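Local coordinates for protein putative rhamnosidase (Streptomyces avermitilis, PDB 3W5M) that hydrolyses terminal non-reducing alpha-L-rhamnose from alpha-L-rhamnosides, including citrus flavonoids and the arabinogalactan-protein gum arabic, at residues 636-641 and 683-688. Sequence-based numbering, arbitrary orientation.
Sequences ERLGWT and PAVGNL
Gly639 and Pro683 meet through a water rather than directly: Gly639 N donates to it at 2.8 Å, and it donates in turn to Pro683 O. Neither loop is regular helix or strand. In 636-641, Gly639 is the centre of an inverse gamma turn, with a weak Trp640 N to Leu638 O bond, and Trp640 then sits at the N-cap position of helix 641-654. A cis peptide precedes Pro683, and the backbone of Gly639 bonds with that of Ala682 just before it.

Across the contact the side chains meet only through apolar atoms. The two methyls of Leu638 diverge to different partners: Leu638 CD2 touches Val685 CG2 at 3.7 Å, and Leu638 CD1 meets Leu688 CD1 at 3.8 Å. Leu688 CD1 also approaches Trp640 CZ2 obliquely, 4.0 Å away; Leu688 is modelled in two conformers, and both its contacts are those of one. With CG anti to its carbonyl carbon (chi1 -86°), Trp640 brings its indole back to Glu636, whose CG lies in plane at the ring edge. The bond from Trp640 NE1 to Glu636 OE2 is of ordinary length (2.9 Å) but bent, 132° at the hydrogen, and reaches the oxygen from above the carboxylate plane; Arg634 forms a salt bridge with Glu636 OE1. An alanine in place of Trp640 would probably leave Glu636 OE2 without this donor and its carboxylate freer to turn.

Both loops follow helices of the six-hairpin glycosidase domain, an (alpha/alpha)6 barrel. Glu636, which binds rhamnose and is the inferred proton donor, places the packing beside the active site of this family 78 glycoside hydrolase.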
loop_
_atom_site.group_PDB
_atom_site.type_symbol
_atom_site.label_atom_id
_atom_site.label_comp_id
_atom_site.label_asym_id
_atom_site.label_seq_id
_atom_site.Cartn_x
_atom_site.Cartn_y
_atom_site.Cartn_z
ATOM N N GLU A 636 4.905 5.782 -8.102
ATOM C CA GLU A 636 4.423 6.634 -7.024
ATOM C C GLU A 636 4.164 5.721 -5.824
ATOM O O GLU A 636 5.112 5.387 -5.151
ATOM C CB GLU A 636 3.221 7.483 -7.478
ATOM C CG GLU A 636 2.955 8.628 -6.522
ATOM C CD GLU A 636 2.359 9.850 -7.187
ATOM O OE1 GLU A 636 2.040 9.790 -8.408
ATOM O OE2 GLU A 636 2.231 10.884 -6.471
ATOM N N ARG A 637 2.936 5.261 -5.607
ATOM C CA ARG A 637 2.630 4.295 -4.518
ATOM C C ARG A 637 2.997 4.867 -3.170
ATOM O O ARG A 637 3.658 4.207 -2.365
ATOM C CB ARG A 637 3.383 2.970 -4.742
ATOM C CG ARG A 637 3.474 2.633 -6.228
ATOM C CD ARG A 637 3.868 1.163 -6.407
ATOM N NE ARG A 637 4.208 0.863 -7.793
ATOM C CZ ARG A 637 4.765 -0.294 -8.145
ATOM N NH1 ARG A 637 5.020 -1.187 -7.193
ATOM N NH2 ARG A 637 5.087 -0.543 -9.415
ATOM N N LEU A 638 2.581 6.120 -2.955
ATOM C CA LEU A 638 2.874 6.840 -1.728
ATOM C C LEU A 638 1.626 6.944 -0.870
ATOM O O LEU A 638 0.507 6.794 -1.382
ATOM C CB LEU A 638 3.399 8.236 -2.076
ATOM C CG LEU A 638 4.618 8.233 -3.012
ATOM C CD1 LEU A 638 5.006 9.682 -3.273
ATOM C CD2 LEU A 638 5.813 7.520 -2.384
ATOM N N GLY A 639 1.824 7.175 0.435
ATOM C CA GLY A 639 0.719 7.229 1.401
ATOM C C GLY A 639 0.053 8.597 1.358
ATOM O O GLY A 639 0.209 9.404 2.276
ATOM N N TRP A 640 -0.661 8.860 0.272
ATOM C CA TRP A 640 -1.246 10.192 0.025
ATOM C C TRP A 640 -2.395 10.474 0.979
ATOM O O TRP A 640 -3.336 9.704 1.074
ATOM C CB TRP A 640 -1.714 10.308 -1.430
ATOM C CG TRP A 640 -0.608 10.745 -2.371
ATOM C CD1 TRP A 640 0.166 9.924 -3.141
ATOM C CD2 TRP A 640 -0.143 12.089 -2.625
ATOM N NE1 TRP A 640 1.057 10.668 -3.882
ATOM C CE2 TRP A 640 0.907 11.992 -3.567
ATOM C CE3 TRP A 640 -0.513 13.361 -2.149
ATOM C CZ2 TRP A 640 1.596 13.108 -4.049
ATOM C CZ3 TRP A 640 0.158 14.467 -2.633
ATOM C CH2 TRP A 640 1.211 14.339 -3.573
ATOM N N THR A 641 -2.271 11.579 1.709
ATOM C CA THR A 641 -3.240 11.934 2.749
ATOM C C THR A 641 -4.619 12.299 2.161
ATOM O O THR A 641 -5.651 11.855 2.637
ATOM C CB THR A 641 -2.663 13.097 3.618
ATOM O OG1 THR A 641 -2.292 14.212 2.782
ATOM C CG2 THR A 641 -1.446 12.631 4.335
ATOM N N PRO A 683 4.411 7.513 4.961
ATOM C CA PRO A 683 5.720 8.099 5.324
ATOM C C PRO A 683 6.150 9.203 4.370
ATOM O O PRO A 683 5.871 9.155 3.172
ATOM C CB PRO A 683 6.694 6.918 5.193
ATOM C CG PRO A 683 5.847 5.733 5.481
ATOM C CD PRO A 683 4.501 6.034 4.861
ATOM N N ALA A 684 6.835 10.194 4.921
ATOM C CA ALA A 684 7.236 11.358 4.147
ATOM C C ALA A 684 8.530 11.066 3.387
ATOM O O ALA A 684 9.564 10.783 3.983
ATOM C CB ALA A 684 7.374 12.580 5.060
ATOM N N VAL A 685 8.429 11.071 2.067
ATOM C CA VAL A 685 9.578 10.910 1.186
ATOM C C VAL A 685 9.525 11.968 0.092
ATOM O O VAL A 685 8.451 12.527 -0.188
ATOM C CB VAL A 685 9.650 9.493 0.557
ATOM C CG1 VAL A 685 9.889 8.453 1.628
ATOM C CG2 VAL A 685 8.385 9.150 -0.215
ATOM N N GLY A 686 10.695 12.256 -0.475
ATOM C CA GLY A 686 10.840 13.078 -1.661
ATOM C C GLY A 686 10.456 14.552 -1.601
ATOM O O GLY A 686 10.120 15.137 -2.631
ATOM N N ASN A 687 10.480 15.168 -0.428
ATOM C CA ASN A 687 10.185 16.629 -0.352
ATOM C C ASN A 687 8.900 17.108 -1.064
ATOM O O ASN A 687 8.901 18.106 -1.804
ATOM C CB ASN A 687 11.377 17.431 -0.881
ATOM C CG ASN A 687 12.637 17.217 -0.065
ATOM O OD1 ASN A 687 12.700 17.591 1.108
ATOM N ND2 ASN A 687 13.658 16.628 -0.688
ATOM N N LEU A 688 7.840 16.335 -0.908
ATOM C CA LEU A 688 6.524 16.804 -1.258
ATOM C C LEU A 688 6.171 17.718 -0.109
ATOM O O LEU A 688 6.845 17.716 0.934
ATOM C CB LEU A 688 5.567 15.627 -1.382
ATOM C CG LEU A 688 5.999 14.683 -2.512
ATOM C CD1 LEU A 688 5.211 13.391 -2.441
ATOM C CD2 LEU A 688 5.820 15.361 -3.871
HETATM O O HOH W 1 4.428 7.468 1.478
#